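Local coordinates for copper-containing nitrite reductase (Thermus scotoductus, PDB 6HBE), which probably reduces nitrite to nitric oxide with electrons from cytochrome c, as a homotrimeric three-domain copper enzyme, at residues Val136-Leu148 and Glu223-Val235. Residues are numbered along the deposited sequence; the frame is centred on the assembly and turned at random.
Sequences VEPKEKYRMEREL and EYMYYQGNPKNLV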
loop_
_atom_site.group_PDB
_atom_site.type_symbol
_atom_site.label_atom_id
_atom_site.label_comp_id
_atom_site.label_asym_id
_atom_site.label_seq_id
_atom_site.Cartn_x
_atom_site.Cartn_y
_atom_site.Cartn_z
ATOM N N VAL C 136 -1.548 25.707 -15.183
ATOM C CA VAL C 136 -0.776 26.891 -15.602
ATOM C C VAL C 136 -0.054 26.564 -16.901
ATOM O O VAL C 136 0.954 25.867 -16.916
ATOM C CB VAL C 136 0.226 27.355 -14.507
ATOM C CG1 VAL C 136 0.957 28.630 -14.930
ATOM C CG2 VAL C 136 -0.481 27.592 -13.188
ATOM N N GLU C 137 -0.593 27.058 -18.016
ATOM C CA GLU C 137 -0.038 26.757 -19.346
ATOM C C GLU C 137 1.263 27.521 -19.558
ATOM O O GLU C 137 1.259 28.746 -19.400
ATOM C CB GLU C 137 -0.972 27.255 -20.465
ATOM C CG GLU C 137 -1.905 26.258 -21.075
ATOM C CD GLU C 137 -1.281 24.948 -21.589
ATOM O OE1 GLU C 137 -1.845 23.946 -21.199
ATOM O OE2 GLU C 137 -0.331 24.884 -22.402
ATOM N N PRO C 138 2.347 26.829 -19.968
ATOM C CA PRO C 138 3.642 27.491 -20.099
ATOM C C PRO C 138 3.733 28.436 -21.295
ATOM O O PRO C 138 3.059 28.224 -22.311
ATOM C CB PRO C 138 4.611 26.335 -20.319
ATOM C CG PRO C 138 3.784 25.266 -20.961
ATOM C CD PRO C 138 2.432 25.394 -20.324
ATOM N N LYS C 139 4.591 29.448 -21.168
ATOM C CA LYS C 139 4.914 30.312 -22.284
ATOM C C LYS C 139 5.741 29.525 -23.289
ATOM O O LYS C 139 5.499 29.627 -24.466
ATOM C CB LYS C 139 5.698 31.554 -21.837
ATOM C CG LYS C 139 4.915 32.491 -20.921
ATOM C CD LYS C 139 5.015 33.959 -21.347
ATOM C CE LYS C 139 4.255 34.866 -20.385
ATOM N NZ LYS C 139 4.985 35.073 -19.098
ATOM N N GLU C 140 6.713 28.744 -22.813
ATOM C CA GLU C 140 7.481 27.829 -23.671
ATOM C C GLU C 140 6.558 26.712 -24.148
ATOM O O GLU C 140 5.980 25.993 -23.325
ATOM C CB GLU C 140 8.668 27.228 -22.891
ATOM C CG GLU C 140 9.486 26.185 -23.662
ATOM C CD GLU C 140 10.569 25.498 -22.835
ATOM O OE1 GLU C 140 10.800 25.864 -21.657
ATOM O OE2 GLU C 140 11.193 24.572 -23.379
ATOM N N LYS C 141 6.415 26.547 -25.460
ATOM C CA LYS C 141 5.525 25.492 -25.978
ATOM C C LYS C 141 6.122 24.085 -25.770
ATOM O O LYS C 141 7.333 23.916 -25.814
ATOM C CB LYS C 141 5.193 25.752 -27.449
ATOM C CG LYS C 141 4.392 27.039 -27.615
ATOM C CD LYS C 141 3.981 27.297 -29.055
ATOM C CE LYS C 141 3.249 28.629 -29.193
ATOM N NZ LYS C 141 2.028 28.690 -28.338
ATOM N N TYR C 142 5.265 23.092 -25.502
ATOM C CA TYR C 142 5.699 21.690 -25.353
ATOM C C TYR C 142 6.254 21.187 -26.698
ATOM O O TYR C 142 5.938 21.738 -27.768
ATOM C CB TYR C 142 4.519 20.793 -24.863
ATOM C CG TYR C 142 4.023 21.113 -23.445
ATOM C CD1 TYR C 142 4.754 20.720 -22.311
ATOM C CD2 TYR C 142 2.825 21.785 -23.245
ATOM C CE1 TYR C 142 4.296 21.018 -21.022
ATOM C CE2 TYR C 142 2.359 22.087 -21.969
ATOM C CZ TYR C 142 3.085 21.704 -20.857
ATOM O OH TYR C 142 2.599 22.030 -19.603
ATOM N N ARG C 143 7.087 20.153 -26.649
ATOM C CA ARG C 143 7.859 19.727 -27.813
ATOM C C ARG C 143 7.038 19.312 -29.050
ATOM O O ARG C 143 7.388 19.719 -30.178
ATOM C CB ARG C 143 8.854 18.645 -27.398
ATOM C CG ARG C 143 9.674 18.058 -28.526
ATOM C CD ARG C 143 10.863 17.291 -27.990
ATOM N NE ARG C 143 11.288 16.275 -28.931
ATOM C CZ ARG C 143 12.240 15.386 -28.700
ATOM N NH1 ARG C 143 12.918 15.402 -27.558
ATOM N NH2 ARG C 143 12.513 14.475 -29.625
ATOM N N MET C 144 5.964 18.530 -28.870
ATOM C CA MET C 144 5.140 18.090 -30.004
ATOM C C MET C 144 4.364 19.257 -30.645
ATOM O O MET C 144 4.146 19.264 -31.856
ATOM C CB MET C 144 4.168 16.952 -29.633
ATOM C CG MET C 144 3.517 16.263 -30.851
ATOM S SD MET C 144 2.475 14.828 -30.412
ATOM C CE MET C 144 3.745 13.600 -30.078
ATOM N N GLU C 145 3.925 20.232 -29.853
ATOM C CA GLU C 145 3.324 21.454 -30.425
ATOM C C GLU C 145 4.353 22.217 -31.268
ATOM O O GLU C 145 4.061 22.609 -32.394
ATOM C CB GLU C 145 2.749 22.376 -29.349
ATOM C CG GLU C 145 2.251 23.728 -29.896
ATOM C CD GLU C 145 1.221 24.442 -29.017
ATOM O OE1 GLU C 145 0.821 23.945 -27.933
ATOM O OE2 GLU C 145 0.784 25.536 -29.433
ATOM N N ARG C 146 5.549 22.401 -30.738
ATOM C CA ARG C 146 6.613 23.095 -31.475
ATOM C C ARG C 146 6.885 22.370 -32.794
ATOM O O ARG C 146 6.798 22.989 -33.862
ATOM C CB ARG C 146 7.894 23.223 -30.640
ATOM C CG ARG C 146 9.033 23.930 -31.376
ATOM C CD ARG C 146 10.290 24.178 -30.536
ATOM N NE ARG C 146 10.975 22.942 -30.129
ATOM C CZ ARG C 146 10.989 22.389 -28.909
ATOM N NH1 ARG C 146 10.344 22.922 -27.871
ATOM N NH2 ARG C 146 11.666 21.257 -28.726
ATOM N N GLU C 147 7.173 21.067 -32.711
ATOM C CA GLU C 147 7.452 20.218 -33.887
ATOM C C GLU C 147 6.357 20.176 -34.951
ATOM O O GLU C 147 6.673 20.152 -36.136
ATOM C CB GLU C 147 7.810 18.771 -33.468
ATOM C CG GLU C 147 9.173 18.646 -32.767
ATOM C CD GLU C 147 9.436 17.263 -32.177
ATOM O OE1 GLU C 147 8.516 16.428 -32.086
ATOM O OE2 GLU C 147 10.574 16.981 -31.807
ATOM N N LEU C 148 5.085 20.149 -34.560
ATOM C CA LEU C 148 3.998 20.086 -35.537
ATOM C C LEU C 148 3.528 21.461 -36.037
ATOM O O LEU C 148 2.815 21.542 -37.045
ATOM C CB LEU C 148 2.808 19.294 -34.965
ATOM C CG LEU C 148 3.098 17.818 -34.636
ATOM C CD1 LEU C 148 1.869 17.198 -33.982
ATOM C CD2 LEU C 148 3.495 17.021 -35.871
ATOM N N GLU C 223 4.770 9.526 -26.302
ATOM C CA GLU C 223 5.943 10.048 -27.005
ATOM C C GLU C 223 6.781 10.963 -26.114
ATOM O O GLU C 223 8.009 10.788 -26.012
ATOM C CB GLU C 223 5.518 10.749 -28.290
ATOM C CG GLU C 223 4.619 9.837 -29.150
ATOM C CD GLU C 223 4.482 10.280 -30.577
ATOM O OE1 GLU C 223 5.518 10.615 -31.190
ATOM O OE2 GLU C 223 3.339 10.285 -31.081
ATOM N N TYR C 224 6.125 11.946 -25.499
ATOM C CA TYR C 224 6.791 12.905 -24.604
ATOM C C TYR C 224 5.950 13.092 -23.343
ATOM O O TYR C 224 4.755 13.246 -23.445
ATOM C CB TYR C 224 6.945 14.282 -25.274
ATOM C CG TYR C 224 7.575 14.283 -26.657
ATOM C CD1 TYR C 224 8.796 13.651 -26.902
ATOM C CD2 TYR C 224 6.966 14.973 -27.720
ATOM C CE1 TYR C 224 9.379 13.649 -28.181
ATOM C CE2 TYR C 224 7.540 14.982 -29.009
ATOM C CZ TYR C 224 8.740 14.317 -29.232
ATOM O OH TYR C 224 9.306 14.347 -30.498
ATOM N N MET C 225 6.587 13.130 -22.174
ATOM C CA MET C 225 5.917 13.418 -20.908
ATOM C C MET C 225 6.722 14.444 -20.118
ATOM O O MET C 225 7.927 14.467 -20.201
ATOM C CB MET C 225 5.752 12.158 -20.052
ATOM C CG MET C 225 5.403 10.906 -20.810
ATOM S SD MET C 225 4.807 9.541 -19.794
ATOM C CE MET C 225 6.172 9.332 -18.663
ATOM N N TYR C 226 6.030 15.248 -19.318
ATOM C CA TYR C 226 6.644 16.312 -18.538
ATOM C C TYR C 226 6.228 16.175 -17.081
ATOM O O TYR C 226 5.055 16.371 -16.749
ATOM C CB TYR C 226 6.234 17.673 -19.117
ATOM C CG TYR C 226 6.456 17.752 -20.615
ATOM C CD1 TYR C 226 5.460 17.353 -21.512
ATOM C CD2 TYR C 226 7.666 18.211 -21.139
ATOM C CE1 TYR C 226 5.672 17.405 -22.893
ATOM C CE2 TYR C 226 7.881 18.269 -22.510
ATOM C CZ TYR C 226 6.895 17.876 -23.383
ATOM O OH TYR C 226 7.103 17.931 -24.746
ATOM N N TYR C 227 7.170 15.831 -16.214
ATOM C CA TYR C 227 6.884 15.680 -14.779
ATOM C C TYR C 227 6.498 17.042 -14.156
ATOM O O TYR C 227 7.171 18.059 -14.402
ATOM C CB TYR C 227 8.038 15.020 -14.038
ATOM C CG TYR C 227 7.802 14.694 -12.543
ATOM C CD1 TYR C 227 6.753 13.867 -12.121
ATOM C CD2 TYR C 227 8.656 15.191 -11.561
ATOM C CE1 TYR C 227 6.563 13.570 -10.765
ATOM C CE2 TYR C 227 8.493 14.894 -10.208
ATOM C CZ TYR C 227 7.447 14.079 -9.804
ATOM O OH TYR C 227 7.308 13.833 -8.432
ATOM N N GLN C 228 5.380 17.027 -13.427
ATOM C CA GLN C 228 4.675 18.204 -12.877
ATOM C C GLN C 228 4.017 19.096 -13.942
ATOM O O GLN C 228 3.485 20.155 -13.610
ATOM C CB GLN C 228 5.602 19.051 -12.000
ATOM C CG GLN C 228 6.331 18.223 -10.925
ATOM C CD GLN C 228 5.458 17.965 -9.699
ATOM O OE1 GLN C 228 4.763 18.863 -9.230
ATOM N NE2 GLN C 228 5.543 16.765 -9.146
ATOM N N GLY C 229 4.035 18.674 -15.199
ATOM C CA GLY C 229 3.653 19.556 -16.320
ATOM C C GLY C 229 4.663 20.647 -16.718
ATOM O O GLY C 229 4.347 21.483 -17.592
ATOM N N ASN C 230 5.847 20.656 -16.110
ATOM C CA ASN C 230 6.887 21.633 -16.461
ATOM C C ASN C 230 7.654 21.186 -17.709
ATOM O O ASN C 230 8.273 20.115 -17.695
ATOM C CB ASN C 230 7.862 21.849 -15.291
ATOM C CG ASN C 230 8.784 23.053 -15.497
ATOM O OD1 ASN C 230 9.509 23.113 -16.484
ATOM N ND2 ASN C 230 8.764 23.997 -14.560
ATOM N N PRO C 231 7.682 22.030 -18.770
ATOM C CA PRO C 231 8.377 21.616 -20.009
ATOM C C PRO C 231 9.816 21.150 -19.884
ATOM O O PRO C 231 10.249 20.384 -20.730
ATOM C CB PRO C 231 8.332 22.869 -20.895
ATOM C CG PRO C 231 7.159 23.625 -20.416
ATOM C CD PRO C 231 7.071 23.370 -18.925
ATOM N N LYS C 232 10.552 21.593 -18.862
ATOM C CA LYS C 232 11.944 21.182 -18.664
ATOM C C LYS C 232 12.139 19.723 -18.227
ATOM O O LYS C 232 13.202 19.144 -18.444
ATOM C CB LYS C 232 12.641 22.039 -17.599
ATOM C CG LYS C 232 12.636 23.544 -17.818
ATOM C CD LYS C 232 13.214 23.959 -19.148
ATOM C CE LYS C 232 13.141 25.470 -19.274
ATOM N NZ LYS C 232 13.544 25.896 -20.640
ATOM N N ASN C 233 11.126 19.137 -17.605
ATOM C CA ASN C 233 11.240 17.805 -17.003
ATOM C C ASN C 233 10.790 16.678 -17.976
ATOM O O ASN C 233 9.854 15.895 -17.672
ATOM C CB ASN C 233 10.402 17.751 -15.717
ATOM C CG ASN C 233 10.833 18.758 -14.653
ATOM O OD1 ASN C 233 11.998 19.122 -14.528
ATOM N ND2 ASN C 233 9.884 19.175 -13.839
ATOM N N LEU C 234 11.486 16.575 -19.114
ATOM C CA LEU C 234 11.100 15.685 -20.219
ATOM C C LEU C 234 11.545 14.219 -20.042
ATOM O O LEU C 234 12.686 13.952 -19.703
ATOM C CB LEU C 234 11.671 16.209 -21.551
ATOM C CG LEU C 234 11.451 15.371 -22.829
ATOM C CD1 LEU C 234 9.974 15.296 -23.185
ATOM C CD2 LEU C 234 12.243 15.966 -23.989
ATOM N N VAL C 235 10.606 13.291 -20.279
ATOM C CA VAL C 235 10.817 11.853 -20.309
ATOM C C VAL C 235 10.228 11.398 -21.636
ATOM O O VAL C 235 9.135 11.869 -22.006
ATOM C CB VAL C 235 10.022 11.184 -19.137
ATOM C CG1 VAL C 235 10.125 9.661 -19.175
ATOM C CG2 VAL C 235 10.486 11.732 -17.794
#
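The linker between the two cupredoxin domains of the nitrite reductase core, with the helix 143-148 that follows it, packs on the hairpin of strands 222-227 and 234-238 through Tyr142, Arg143, Tyr224 and Tyr226. Tyr142 turns an edge to the face of Tyr226, planes at 51°, with CD1 over the ring centre. Tyr142 OH donates to a lone pair of Gly229 O at 2.7 Å, in the plane of that carbonyl, in the hairpin turn. At the helix start, after the N-cap Tyr142, Arg143 N donates to Tyr226 OH (2.9 Å, 150°), a hydroxyl also hydrogen-bonded to Glu252 of strand 248-254. With CG anti to the backbone N (chi1 177°) and an extended chain, Arg143 lays its CD over the Tyr224 face, 4.0 Å from the ring centroid. Tyr224 OH donates to the syn lone pair of Glu147 OE1 at 2.7 Å, while Arg143 NE, in a salt bridge, donates to Glu147 OE2 at 3.0 Å from above the carboxylate plane. A leucine in place of Arg143 would probably leave Glu147 without its cationic mate and freer to turn from Tyr224. In the type I turn Asn230-Asn233, Pro231 CG meets Pro138 CB at 3.7 Å, and Lys232 NZ salt-bridges Glu140 OE1 (2.9 Å).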